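Local coordinates for toxin-like protein (Paenibacillus larvae subsp. larvae BRL-230010, PDB 5DZQ) that probably transfers ADP-ribose from NAD+ to a target protein, as a mono-ADP-ribosyltransferase toxin of the C3-like group, at residues B[91-96]-B[139-144]; B[166-171]-B[179-184]; B[57-62]-B[133-138]; B[52-57]-B[72-77]. One frame throughout, in Å; residues are numbered along the deposited sequence.

Contact 1: B[91-96]-B[139-144]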
loop_
_atom_site.group_PDB
_atom_site.type_symbol
_atom_site.label_atom_id
_atom_site.label_comp_id
_atom_site.label_asym_id
_atom_site.label_seq_id
_atom_site.Cartn_x
_atom_site.Cartn_y
_atom_site.Cartn_z
ATOM N N VAL B 91 21.318 11.788 -4.176
ATOM C CA VAL B 91 19.971 12.336 -4.018
ATOM C C VAL B 91 19.384 12.032 -2.643
ATOM O O VAL B 91 19.753 11.044 -2.001
ATOM C CB VAL B 91 19.004 11.785 -5.084
ATOM C CG1 VAL B 91 19.498 12.105 -6.478
ATOM C CG2 VAL B 91 18.834 10.291 -4.913
ATOM N N GLN B 92 18.472 12.891 -2.197
ATOM C CA GLN B 92 17.676 12.626 -0.996
ATOM C C GLN B 92 16.291 12.108 -1.364
ATOM O O GLN B 92 15.601 12.713 -2.172
ATOM C CB GLN B 92 17.525 13.888 -0.146
ATOM C CG GLN B 92 18.810 14.415 0.439
ATOM C CD GLN B 92 19.067 13.912 1.849
ATOM O OE1 GLN B 92 18.132 13.663 2.619
ATOM N NE2 GLN B 92 20.340 13.767 2.195
ATOM N N VAL B 93 15.878 10.990 -0.774
ATOM C CA VAL B 93 14.530 10.488 -0.997
ATOM C C VAL B 93 13.888 10.187 0.345
ATOM O O VAL B 93 14.551 10.262 1.380
ATOM C CB VAL B 93 14.529 9.233 -1.887
ATOM C CG1 VAL B 93 15.050 9.591 -3.278
ATOM C CG2 VAL B 93 15.389 8.138 -1.260
ATOM N N TYR B 94 12.596 9.865 0.334
ATOM C CA TYR B 94 11.895 9.600 1.585
ATOM C C TYR B 94 10.824 8.526 1.460
ATOM O O TYR B 94 10.371 8.219 0.350
ATOM C CB TYR B 94 11.263 10.885 2.127
ATOM C CG TYR B 94 10.008 11.340 1.426
ATOM C CD1 TYR B 94 10.067 12.148 0.297
ATOM C CD2 TYR B 94 8.760 10.988 1.913
ATOM C CE1 TYR B 94 8.902 12.570 -0.333
ATOM C CE2 TYR B 94 7.609 11.403 1.292
ATOM C CZ TYR B 94 7.688 12.194 0.175
ATOM O OH TYR B 94 6.530 12.620 -0.423
ATOM N N ARG B 95 10.434 7.997 2.622
ATOM C CA ARG B 95 9.419 6.941 2.800
ATOM C C ARG B 95 8.610 7.220 4.040
ATOM O O ARG B 95 9.193 7.446 5.093
ATOM C CB ARG B 95 10.060 5.564 3.011
ATOM C CG ARG B 95 10.418 4.782 1.799
ATOM C CD ARG B 95 10.539 3.320 2.195
ATOM N NE ARG B 95 9.296 2.855 2.808
ATOM C CZ ARG B 95 8.226 2.462 2.118
ATOM N NH1 ARG B 95 8.246 2.469 0.787
ATOM N NH2 ARG B 95 7.132 2.065 2.756
ATOM N N GLY B 96 7.287 7.150 3.958
ATOM C CA GLY B 96 6.474 7.111 5.164
ATOM C C GLY B 96 6.241 5.657 5.546
ATOM O O GLY B 96 6.272 4.780 4.685
ATOM N N LEU B 139 13.142 -1.453 -2.366
ATOM C CA LEU B 139 12.938 -0.246 -1.585
ATOM C C LEU B 139 12.466 0.906 -2.477
ATOM O O LEU B 139 13.272 1.557 -3.142
ATOM C CB LEU B 139 14.232 0.103 -0.859
ATOM C CG LEU B 139 14.262 1.314 0.074
ATOM C CD1 LEU B 139 13.177 1.191 1.113
ATOM C CD2 LEU B 139 15.630 1.424 0.731
ATOM N N SER B 140 11.155 1.138 -2.491
ATOM C CA SER B 140 10.584 2.248 -3.256
ATOM C C SER B 140 10.587 3.490 -2.383
ATOM O O SER B 140 10.210 3.424 -1.211
ATOM C CB SER B 140 9.160 1.938 -3.714
ATOM O OG SER B 140 9.115 0.675 -4.352
ATOM N N THR B 141 11.006 4.614 -2.955
ATOM C CA THR B 141 11.117 5.857 -2.201
ATOM C C THR B 141 10.531 7.011 -3.007
ATOM O O THR B 141 10.496 6.954 -4.235
ATOM C CB THR B 141 12.565 6.163 -1.851
ATOM O OG1 THR B 141 13.332 6.357 -3.051
ATOM C CG2 THR B 141 13.180 5.012 -1.050
ATOM N N SER B 142 10.054 8.043 -2.314
ATOM C CA SER B 142 9.469 9.196 -2.987
ATOM C C SER B 142 10.479 10.337 -3.027
ATOM O O SER B 142 11.407 10.392 -2.217
ATOM C CB SER B 142 8.179 9.648 -2.295
ATOM O OG SER B 142 7.253 8.582 -2.154
ATOM N N ILE B 143 10.282 11.233 -3.983
ATOM C CA ILE B 143 11.158 12.369 -4.218
ATOM C C ILE B 143 10.395 13.655 -3.922
ATOM O O ILE B 143 9.285 13.835 -4.417
ATOM C CB ILE B 143 11.650 12.404 -5.682
ATOM C CG1 ILE B 143 12.415 11.123 -6.029
ATOM C CG2 ILE B 143 12.507 13.622 -5.934
ATOM C CD1 ILE B 143 12.081 10.602 -7.414
ATOM N N VAL B 144 10.971 14.546 -3.126
ATOM C CA VAL B 144 10.305 15.831 -2.872
ATOM C C VAL B 144 10.383 16.732 -4.095
ATOM O O VAL B 144 11.468 17.012 -4.604
ATOM C CB VAL B 144 10.915 16.567 -1.658
ATOM C CG1 VAL B 144 10.348 17.994 -1.549
ATOM C CG2 VAL B 144 10.635 15.792 -0.380
HETATM O O HOH W 1 13.523 14.073 -1.701
HETATM O O HOH W 2 6.655 13.482 -2.764
#
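Val-93 and Thr-141 form the tight part of this crossing: Val-93 CG2 presses against Thr-141 CB at 3.5 Å, closer than carbons normally pack, and the two side chains meet at about a right angle. Thr-141 OG1 is satisfied elsewhere, by Leu-181 O. Next to this pair, Tyr-94 and Ser-142 make a single antiparallel bridge, with Tyr-94 N to Ser-142 O 2.9 Å and Ser-142 N to Tyr-94 O 2.7 Å. The strand directions differ by 105°, and the ladder goes no further. The Tyr-94 ring swings back over the bridge (chi1 76°), bringing Ser-142 CB over one face in a CH-pi contact, 3.8 Å from the ring centroid, while Tyr-94 OH bonds to Phe-149 N. The end at Val-144 is looser and wet. One water joins Gln-92 O to Val-144 N, a second links Tyr-94 OH to Ile-143 O, and Val-144 CG2 comes obliquely to Tyr-94 CE1 at 3.7 Å. On the other flank Arg-95 NH1 reaches Ser-140 O at 3.0 Å, within the guanidinium plane, and NH2 pairs with Asp-97. Arg-95 and Ser-140 to Ser-142 match the arginine and STS signatures of C3-like enzymes, consistent with a guanidinium fixed beside the NAD+ site.

Contact 2: B[166-171]-B[179-184]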
loop_
_atom_site.group_PDB
_atom_site.type_symbol
_atom_site.label_atom_id
_atom_site.label_comp_id
_atom_site.label_asym_id
_atom_site.label_seq_id
_atom_site.Cartn_x
_atom_site.Cartn_y
_atom_site.Cartn_z
ATOM N N ALA B 166 20.007 2.247 -8.644
ATOM C CA ALA B 166 18.730 2.846 -8.271
ATOM C C ALA B 166 18.114 3.356 -9.549
ATOM O O ALA B 166 18.768 4.080 -10.298
ATOM C CB ALA B 166 18.908 3.989 -7.255
ATOM N N GLY B 167 16.873 2.969 -9.813
ATOM C CA GLY B 167 16.214 3.375 -11.039
ATOM C C GLY B 167 14.952 4.178 -10.782
ATOM O O GLY B 167 14.188 3.871 -9.864
ATOM N N TYR B 168 14.743 5.223 -11.578
ATOM C CA TYR B 168 13.501 5.982 -11.484
ATOM C C TYR B 168 12.368 5.231 -12.164
ATOM O O TYR B 168 12.528 4.705 -13.270
ATOM C CB TYR B 168 13.673 7.365 -12.102
ATOM C CG TYR B 168 14.556 8.281 -11.276
ATOM C CD1 TYR B 168 15.942 8.254 -11.409
ATOM C CD2 TYR B 168 14.003 9.163 -10.355
ATOM C CE1 TYR B 168 16.759 9.094 -10.646
ATOM C CE2 TYR B 168 14.809 10.009 -9.597
ATOM C CZ TYR B 168 16.179 9.968 -9.745
ATOM O OH TYR B 168 16.966 10.804 -8.984
ATOM N N VAL B 169 11.220 5.182 -11.499
ATOM C CA VAL B 169 10.053 4.497 -12.031
ATOM C C VAL B 169 8.824 5.401 -12.018
ATOM O O VAL B 169 8.779 6.383 -11.277
ATOM C CB VAL B 169 9.754 3.230 -11.228
ATOM C CG1 VAL B 169 10.944 2.277 -11.294
ATOM C CG2 VAL B 169 9.440 3.589 -9.781
ATOM N N ASP B 170 7.833 5.070 -12.844
ATOM C CA ASP B 170 6.555 5.773 -12.824
ATOM C C ASP B 170 5.858 5.533 -11.493
ATOM O O ASP B 170 5.768 4.397 -11.031
ATOM C CB ASP B 170 5.664 5.316 -13.982
ATOM C CG ASP B 170 6.266 5.633 -15.343
ATOM O OD1 ASP B 170 6.207 6.807 -15.757
ATOM O OD2 ASP B 170 6.796 4.707 -15.996
ATOM N N LYS B 171 5.388 6.599 -10.857
ATOM C CA LYS B 171 4.671 6.451 -9.594
ATOM C C LYS B 171 3.285 5.896 -9.897
ATOM O O LYS B 171 2.689 6.241 -10.915
ATOM C CB LYS B 171 4.579 7.790 -8.850
ATOM C CG LYS B 171 4.096 7.692 -7.400
ATOM C CD LYS B 171 4.125 9.065 -6.720
ATOM C CE LYS B 171 4.054 8.958 -5.204
ATOM N NZ LYS B 171 5.388 8.672 -4.606
ATOM N N TYR B 179 7.353 10.487 -10.463
ATOM C CA TYR B 179 8.345 9.416 -10.342
ATOM C C TYR B 179 8.651 9.011 -8.910
ATOM O O TYR B 179 8.531 9.804 -7.984
ATOM C CB TYR B 179 9.662 9.822 -11.002
ATOM C CG TYR B 179 9.581 10.075 -12.486
ATOM C CD1 TYR B 179 9.348 9.037 -13.373
ATOM C CD2 TYR B 179 9.763 11.351 -13.001
ATOM C CE1 TYR B 179 9.281 9.264 -14.732
ATOM C CE2 TYR B 179 9.701 11.588 -14.357
ATOM C CZ TYR B 179 9.459 10.541 -15.220
ATOM O OH TYR B 179 9.395 10.768 -16.576
ATOM N N GLU B 180 9.076 7.764 -8.750
ATOM C CA GLU B 180 9.664 7.300 -7.510
ATOM C C GLU B 180 11.050 6.749 -7.835
ATOM O O GLU B 180 11.367 6.495 -9.006
ATOM C CB GLU B 180 8.799 6.215 -6.852
ATOM C CG GLU B 180 7.454 6.724 -6.337
ATOM C CD GLU B 180 6.744 5.737 -5.420
ATOM O OE1 GLU B 180 7.195 4.582 -5.312
ATOM O OE2 GLU B 180 5.733 6.119 -4.793
ATOM N N LEU B 181 11.872 6.574 -6.807
ATOM C CA LEU B 181 13.185 5.987 -6.987
ATOM C C LEU B 181 13.181 4.593 -6.365
ATOM O O LEU B 181 12.853 4.415 -5.184
ATOM C CB LEU B 181 14.273 6.868 -6.374
ATOM C CG LEU B 181 15.710 6.401 -6.633
ATOM C CD1 LEU B 181 16.030 6.335 -8.134
ATOM C CD2 LEU B 181 16.712 7.289 -5.918
ATOM N N LEU B 182 13.533 3.601 -7.173
ATOM C CA LEU B 182 13.446 2.211 -6.755
ATOM C C LEU B 182 14.835 1.677 -6.479
ATOM O O LEU B 182 15.705 1.708 -7.344
ATOM C CB LEU B 182 12.753 1.364 -7.828
ATOM C CG LEU B 182 12.683 -0.136 -7.540
ATOM C CD1 LEU B 182 11.856 -0.400 -6.278
ATOM C CD2 LEU B 182 12.084 -0.860 -8.738
ATOM N N LEU B 183 15.053 1.198 -5.264
ATOM C CA LEU B 183 16.364 0.676 -4.910
ATOM C C LEU B 183 16.318 -0.846 -4.856
ATOM O O LEU B 183 15.248 -1.427 -4.661
ATOM C CB LEU B 183 16.836 1.261 -3.570
ATOM C CG LEU B 183 17.634 2.568 -3.674
ATOM C CD1 LEU B 183 16.727 3.728 -4.031
ATOM C CD2 LEU B 183 18.411 2.863 -2.399
ATOM N N PRO B 184 17.483 -1.504 -5.056
ATOM C CA PRO B 184 17.550 -2.967 -4.988
ATOM C C PRO B 184 17.014 -3.544 -3.673
ATOM O O PRO B 184 17.023 -2.888 -2.626
ATOM C CB PRO B 184 19.056 -3.258 -5.113
ATOM C CG PRO B 184 19.603 -2.095 -5.868
ATOM C CD PRO B 184 18.771 -0.906 -5.456
HETATM O O HOH W 3 7.753 10.581 -5.472
#
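The Tyr-168 ring takes Leu-181 CD1 over the centre of one face, 3.7 Å from its centroid in a CH-pi contact, and Tyr-179 CB near its plane at the edge, 4.4 Å from Tyr-168 CD2. The second ring, Tyr-179, meets Val-169 O at its edge, with CD1 3.4 Å away; Asp-170 lies alongside, pointing the same way, its carboxylate turned 37° from the ring. Tyr-29 serves both of them, bonding to Asp-170 OD2 and meeting the Tyr-179 ring. These strands form a beta hairpin in which Gly-167/Leu-182 and Val-169/Glu-180 are the hydrogen-bonded pairs; the shorter bonds, Leu-182 N to Gly-167 O and Val-169 N to Glu-180 O, are both 2.8 Å. Gln-178, Tyr-179 and Glu-180 match the QxE signature of C3-like ADP-ribosyltransferases, so Glu-180 probably corresponds to the catalytic glutamate of its relatives. On the face of Val-169 and Leu-182, Val-169 CG1 packs on Leu-182 CB at 4.0 Å. Lys-171 runs out extended and bends only at its last torsion (82°), which turns NZ onto Glu-180 OE2 at 2.6 Å. The ammonium meets this oxygen on its anti side, 16° out of the carboxylate plane, in a salt bridge. A water joins the same NZ to Tyr-179 O.

Contact 3: B[57-62]-B[133-138]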
loop_
_atom_site.group_PDB
_atom_site.type_symbol
_atom_site.label_atom_id
_atom_site.label_comp_id
_atom_site.label_asym_id
_atom_site.label_seq_id
_atom_site.Cartn_x
_atom_site.Cartn_y
_atom_site.Cartn_z
ATOM N N TYR B 57 7.000 -11.612 0.330
ATOM C CA TYR B 57 7.761 -12.848 0.090
ATOM C C TYR B 57 9.230 -12.692 0.514
ATOM O O TYR B 57 9.807 -13.561 1.179
ATOM C CB TYR B 57 7.702 -13.259 -1.387
ATOM C CG TYR B 57 8.652 -14.406 -1.768
ATOM C CD1 TYR B 57 8.389 -15.714 -1.387
ATOM C CD2 TYR B 57 9.806 -14.169 -2.515
ATOM C CE1 TYR B 57 9.251 -16.766 -1.739
ATOM C CE2 TYR B 57 10.673 -15.205 -2.869
ATOM C CZ TYR B 57 10.393 -16.501 -2.479
ATOM O OH TYR B 57 11.256 -17.535 -2.826
ATOM N N LEU B 58 9.835 -11.584 0.119
ATOM C CA LEU B 58 11.247 -11.350 0.416
ATOM C C LEU B 58 11.475 -11.190 1.923
ATOM O O LEU B 58 12.433 -11.739 2.488
ATOM C CB LEU B 58 11.739 -10.114 -0.346
ATOM C CG LEU B 58 11.892 -10.330 -1.855
ATOM C CD1 LEU B 58 12.153 -9.022 -2.554
ATOM C CD2 LEU B 58 13.045 -11.307 -2.135
ATOM N N ARG B 59 10.585 -10.453 2.578
ATOM C CA ARG B 59 10.701 -10.221 4.016
ATOM C C ARG B 59 10.458 -11.498 4.810
ATOM O O ARG B 59 11.106 -11.731 5.823
ATOM C CB ARG B 59 9.726 -9.129 4.475
ATOM C CG ARG B 59 10.128 -7.729 4.037
ATOM C CD ARG B 59 9.165 -6.693 4.556
ATOM N NE ARG B 59 9.251 -5.469 3.775
ATOM C CZ ARG B 59 8.252 -4.979 3.050
ATOM N NH1 ARG B 59 7.082 -5.606 3.032
ATOM N NH2 ARG B 59 8.416 -3.856 2.359
ATOM N N ALA B 60 9.546 -12.345 4.338
ATOM C CA ALA B 60 9.212 -13.552 5.072
ATOM C C ALA B 60 10.442 -14.447 5.198
ATOM O O ALA B 60 10.627 -15.124 6.203
ATOM C CB ALA B 60 8.080 -14.295 4.394
ATOM N N ASN B 61 11.293 -14.420 4.178
ATOM C CA ASN B 61 12.440 -15.317 4.127
ATOM C C ASN B 61 13.772 -14.593 4.325
ATOM O O ASN B 61 14.843 -15.134 4.006
ATOM C CB ASN B 61 12.430 -16.066 2.800
ATOM C CG ASN B 61 11.149 -16.847 2.595
ATOM O OD1 ASN B 61 10.845 -17.758 3.370
ATOM N ND2 ASN B 61 10.387 -16.499 1.552
ATOM N N GLU B 62 13.689 -13.376 4.857
ATOM C CA GLU B 62 14.867 -12.576 5.176
ATOM C C GLU B 62 15.756 -12.419 3.955
ATOM O O GLU B 62 16.982 -12.556 4.040
ATOM C CB GLU B 62 15.657 -13.206 6.333
ATOM C CG GLU B 62 14.923 -13.181 7.657
ATOM C CD GLU B 62 15.760 -13.716 8.804
ATOM O OE1 GLU B 62 16.835 -14.301 8.541
ATOM O OE2 GLU B 62 15.341 -13.550 9.968
ATOM N N ARG B 133 20.999 -1.234 8.966
ATOM C CA ARG B 133 19.849 -2.119 8.779
ATOM C C ARG B 133 19.770 -2.617 7.345
ATOM O O ARG B 133 20.323 -2.002 6.434
ATOM C CB ARG B 133 18.543 -1.399 9.127
ATOM C CG ARG B 133 18.536 -0.729 10.484
ATOM C CD ARG B 133 18.018 -1.669 11.536
ATOM N NE ARG B 133 16.693 -2.175 11.196
ATOM C CZ ARG B 133 16.054 -3.098 11.903
ATOM N NH1 ARG B 133 16.626 -3.604 12.988
ATOM N NH2 ARG B 133 14.848 -3.513 11.531
ATOM N N THR B 134 19.056 -3.717 7.146
ATOM C CA THR B 134 18.814 -4.238 5.810
ATOM C C THR B 134 17.317 -4.247 5.524
ATOM O O THR B 134 16.532 -4.690 6.354
ATOM C CB THR B 134 19.378 -5.664 5.653
ATOM O OG1 THR B 134 20.802 -5.633 5.800
ATOM C CG2 THR B 134 19.029 -6.226 4.286
ATOM N N GLU B 135 16.925 -3.722 4.364
ATOM C CA GLU B 135 15.562 -3.866 3.883
ATOM C C GLU B 135 15.526 -5.071 2.945
ATOM O O GLU B 135 16.131 -5.051 1.880
ATOM C CB GLU B 135 15.081 -2.608 3.154
ATOM C CG GLU B 135 13.683 -2.753 2.523
ATOM C CD GLU B 135 12.640 -3.297 3.495
ATOM O OE1 GLU B 135 12.546 -2.747 4.617
ATOM O OE2 GLU B 135 11.936 -4.291 3.154
ATOM N N TYR B 136 14.821 -6.117 3.349
ATOM C CA TYR B 136 14.731 -7.328 2.548
ATOM C C TYR B 136 13.977 -7.154 1.234
ATOM O O TYR B 136 14.344 -7.740 0.216
ATOM C CB TYR B 136 14.074 -8.412 3.378
ATOM C CG TYR B 136 14.924 -8.795 4.558
ATOM C CD1 TYR B 136 16.296 -8.975 4.412
ATOM C CD2 TYR B 136 14.370 -8.959 5.817
ATOM C CE1 TYR B 136 17.093 -9.324 5.487
ATOM C CE2 TYR B 136 15.160 -9.318 6.901
ATOM C CZ TYR B 136 16.520 -9.491 6.729
ATOM O OH TYR B 136 17.313 -9.835 7.800
ATOM N N GLY B 137 12.900 -6.377 1.261
ATOM C CA GLY B 137 12.141 -6.134 0.053
ATOM C C GLY B 137 12.860 -5.133 -0.834
ATOM O O GLY B 137 13.902 -4.606 -0.458
ATOM N N TYR B 138 12.317 -4.898 -2.025
ATOM C CA TYR B 138 12.770 -3.792 -2.863
ATOM C C TYR B 138 12.382 -2.511 -2.147
ATOM O O TYR B 138 11.403 -2.485 -1.404
ATOM C CB TYR B 138 12.144 -3.846 -4.254
ATOM C CG TYR B 138 12.626 -5.028 -5.071
ATOM C CD1 TYR B 138 13.825 -4.968 -5.778
ATOM C CD2 TYR B 138 11.907 -6.207 -5.096
ATOM C CE1 TYR B 138 14.283 -6.065 -6.518
ATOM C CE2 TYR B 138 12.350 -7.294 -5.827
ATOM C CZ TYR B 138 13.539 -7.223 -6.527
ATOM O OH TYR B 138 13.966 -8.326 -7.247
#
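Tyr-136 lays its ring against Glu-62, the positive-phi residue of the Schellman motif that ends helix 51-60. Glu-62 CA stands over the centre of one ring face, 3.6 Å from the centroid and nearly on the ring normal, as a CH-pi contact. The glutamate side chain then runs along the tyrosine, pointing the same way, with CB 3.8 Å from Tyr-136 CZ and its carboxylate only 22° from the ring plane. The ring, from the turn that joins strand 132-135 to strand 139-142, thus packs against the closed end of the helix. Leu-58, one turn back, faces the same turn: its CB lies 3.6 Å from Tyr-136 O, and with CG anti to the carbonyl carbon (chi1 -72°) its CD1 meets Tyr-138 CE2 obliquely at 3.7 Å. Tyr-138 itself passes on toward helix 69-83, where its hydroxyl bonds to Asp-79, and its ring meets Tyr-47 edge-to-face. Arg-59, exposed and extended from CG to NE, crosses Glu-135 obliquely, the two planes 76° apart, in a salt bridge made through NE and a single carboxylate oxygen, OE2. Glu-135 doubles back at chi2, placing that oxygen beside its own chain. There OE2 accepts twice: from Arg-59 NE at 3.0 Å on its syn side, and from Gly-137 N, also 3.0 Å away, on its anti side.

Contact 4: B[52-57]-B[72-77]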
loop_
_atom_site.group_PDB
_atom_site.type_symbol
_atom_site.label_atom_id
_atom_site.label_comp_id
_atom_site.label_asym_id
_atom_site.label_seq_id
_atom_site.Cartn_x
_atom_site.Cartn_y
_atom_site.Cartn_z
ATOM N N LYS B 52 3.589 -5.208 -3.027
ATOM C CA LYS B 52 3.437 -5.897 -1.741
ATOM C C LYS B 52 3.692 -7.422 -1.796
ATOM O O LYS B 52 4.433 -7.944 -0.961
ATOM C CB LYS B 52 2.043 -5.616 -1.149
ATOM C CG LYS B 52 1.743 -6.358 0.136
ATOM C CD LYS B 52 0.320 -6.059 0.587
ATOM C CE LYS B 52 -0.123 -6.959 1.724
ATOM N NZ LYS B 52 0.801 -6.860 2.885
ATOM N N PRO B 53 3.106 -8.147 -2.773
ATOM C CA PRO B 53 3.389 -9.590 -2.761
ATOM C C PRO B 53 4.867 -9.962 -2.970
ATOM O O PRO B 53 5.319 -10.947 -2.387
ATOM C CB PRO B 53 2.552 -10.128 -3.934
ATOM C CG PRO B 53 1.554 -9.084 -4.204
ATOM C CD PRO B 53 2.129 -7.789 -3.815
ATOM N N PHE B 54 5.584 -9.213 -3.805
ATOM C CA PHE B 54 7.031 -9.381 -3.938
ATOM C C PHE B 54 7.721 -9.155 -2.590
ATOM O O PHE B 54 8.545 -9.950 -2.139
ATOM C CB PHE B 54 7.629 -8.391 -4.946
ATOM C CG PHE B 54 7.341 -8.712 -6.384
ATOM C CD1 PHE B 54 6.201 -8.212 -7.005
ATOM C CD2 PHE B 54 8.221 -9.485 -7.121
ATOM C CE1 PHE B 54 5.929 -8.491 -8.344
ATOM C CE2 PHE B 54 7.955 -9.778 -8.460
ATOM C CZ PHE B 54 6.812 -9.272 -9.070
ATOM N N ASN B 55 7.412 -8.032 -1.967
ATOM C CA ASN B 55 8.131 -7.659 -0.753
ATOM C C ASN B 55 7.760 -8.480 0.471
ATOM O O ASN B 55 8.608 -8.722 1.331
ATOM C CB ASN B 55 7.935 -6.175 -0.478
ATOM C CG ASN B 55 8.572 -5.306 -1.550
ATOM O OD1 ASN B 55 9.526 -5.714 -2.199
ATOM N ND2 ASN B 55 8.040 -4.111 -1.745
ATOM N N THR B 56 6.509 -8.926 0.574
ATOM C CA THR B 56 6.163 -9.759 1.713
ATOM C C THR B 56 6.871 -11.120 1.560
ATOM O O THR B 56 7.329 -11.701 2.542
ATOM C CB THR B 56 4.625 -9.928 1.867
ATOM O OG1 THR B 56 4.073 -10.449 0.658
ATOM C CG2 THR B 56 3.982 -8.594 2.152
ATOM N N TYR B 57 7.000 -11.612 0.330
ATOM C CA TYR B 57 7.761 -12.848 0.090
ATOM C C TYR B 57 9.230 -12.692 0.514
ATOM O O TYR B 57 9.807 -13.561 1.179
ATOM C CB TYR B 57 7.702 -13.259 -1.387
ATOM C CG TYR B 57 8.652 -14.406 -1.768
ATOM C CD1 TYR B 57 8.389 -15.714 -1.387
ATOM C CD2 TYR B 57 9.806 -14.169 -2.515
ATOM C CE1 TYR B 57 9.251 -16.766 -1.739
ATOM C CE2 TYR B 57 10.673 -15.205 -2.869
ATOM C CZ TYR B 57 10.393 -16.501 -2.479
ATOM O OH TYR B 57 11.256 -17.535 -2.826
ATOM N N ASP B 72 10.970 -16.520 -7.695
ATOM C CA ASP B 72 12.418 -16.364 -7.659
ATOM C C ASP B 72 12.923 -15.996 -9.041
ATOM O O ASP B 72 13.816 -15.174 -9.174
ATOM C CB ASP B 72 13.106 -17.641 -7.173
ATOM C CG ASP B 72 12.934 -17.867 -5.684
ATOM O OD1 ASP B 72 12.536 -16.919 -4.974
ATOM O OD2 ASP B 72 13.196 -18.994 -5.222
ATOM N N LYS B 73 12.338 -16.606 -10.071
ATOM C CA LYS B 73 12.738 -16.321 -11.452
ATOM C C LYS B 73 12.580 -14.835 -11.791
ATOM O O LYS B 73 13.480 -14.225 -12.382
ATOM C CB LYS B 73 11.921 -17.162 -12.437
ATOM C CG LYS B 73 12.365 -18.609 -12.573
ATOM C CD LYS B 73 11.697 -19.252 -13.788
ATOM C CE LYS B 73 12.124 -20.703 -13.979
ATOM N NZ LYS B 73 11.584 -21.589 -12.909
ATOM N N LYS B 74 11.443 -14.257 -11.412
ATOM C CA LYS B 74 11.198 -12.832 -11.648
ATOM C C LYS B 74 12.141 -11.961 -10.836
ATOM O O LYS B 74 12.607 -10.913 -11.295
ATOM C CB LYS B 74 9.753 -12.448 -11.285
ATOM C CG LYS B 74 8.666 -13.183 -12.034
ATOM C CD LYS B 74 7.315 -12.626 -11.603
ATOM C CE LYS B 74 6.173 -13.524 -12.032
ATOM N NZ LYS B 74 4.869 -13.012 -11.518
ATOM N N ILE B 75 12.377 -12.369 -9.598
ATOM C CA ILE B 75 13.168 -11.548 -8.697
ATOM C C ILE B 75 14.583 -11.451 -9.252
ATOM O O ILE B 75 15.192 -10.380 -9.231
ATOM C CB ILE B 75 13.159 -12.113 -7.254
ATOM C CG1 ILE B 75 11.824 -11.768 -6.567
ATOM C CG2 ILE B 75 14.322 -11.558 -6.451
ATOM C CD1 ILE B 75 11.598 -12.480 -5.265
ATOM N N LEU B 76 15.096 -12.559 -9.784
ATOM C CA LEU B 76 16.438 -12.521 -10.357
ATOM C C LEU B 76 16.519 -11.576 -11.547
ATOM O O LEU B 76 17.513 -10.871 -11.715
ATOM C CB LEU B 76 16.881 -13.913 -10.764
ATOM C CG LEU B 76 17.153 -14.783 -9.539
ATOM C CD1 LEU B 76 17.492 -16.194 -9.959
ATOM C CD2 LEU B 76 18.273 -14.177 -8.706
ATOM N N LYS B 77 15.472 -11.560 -12.369
ATOM C CA LYS B 77 15.441 -10.656 -13.514
ATOM C C LYS B 77 15.305 -9.201 -13.075
ATOM O O LYS B 77 15.939 -8.311 -13.639
ATOM C CB LYS B 77 14.297 -11.024 -14.467
ATOM C CG LYS B 77 14.402 -12.422 -15.075
ATOM C CD LYS B 77 13.512 -12.553 -16.308
ATOM C CE LYS B 77 13.757 -13.861 -17.039
ATOM N NZ LYS B 77 13.099 -15.002 -16.353
#
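Phe-54, Tyr-57 and Ile-75 hold most of the surface buried here, with Ile-75 coming up between the two aromatics of the other helix. Its CD1 lies at the edge of the Tyr-57 ring, 3.7 Å from CD2, while its CG1 sits at the edge of the Phe-54 ring, 4.3 Å from CD2 of that residue. Neither ring therefore offers the isoleucine a face. The phenylalanine also reaches Lys-74, whose CD approaches Phe-54 CZ obliquely at 4.2 Å; beyond this apolar stem the lysine's NZ bonds to Tyr-111 O of the second subunit and forms a salt bridge with Glu-46. Tyr-57 is the polar member of the trio. Its CG, anti to the backbone N (chi1 171°), sends the ring across the gap, and the hydroxyl donates to Asp-72 OD1 at 2.6 Å. The oxygen is met on its syn side, with the ring and carboxylate planes 49° apart. Lys-68 N also bonds to the hydroxyl and Gly-66 N to Asp-72 OD2, tying the buried pair to the link between the helices. The axes stay 11.7 Å apart, so long side chains rather than close backbones bridge the space. Such packing of two consecutive helices, here crossing at -99°, belongs to the helical N-terminal part that C3-like ADP-ribosyltransferases set against their beta core.

How the contacts relate
Contact 4 is the buried one, although it lies farthest from the centre of the chain; contacts 1, 2 and 3 each mix buried and solvent-facing residues. Contact 2 lies within the three-stranded sheet, and contact 1 joins its strand 139-142 to edge strand 91-97 of the five-stranded sheet. Contact 2 is a true hairpin ladder, whereas contact 1 has a single bridge helped by an arginine and waters. Contacts 3 and 4 both use helix 51-60 and rely on side chains, including one salt bridge and one tyrosine-aspartate bond respectively. Tyr-138 connects the halves, its CB packing on Leu-182 and its N bonding to Asn-55 OD1.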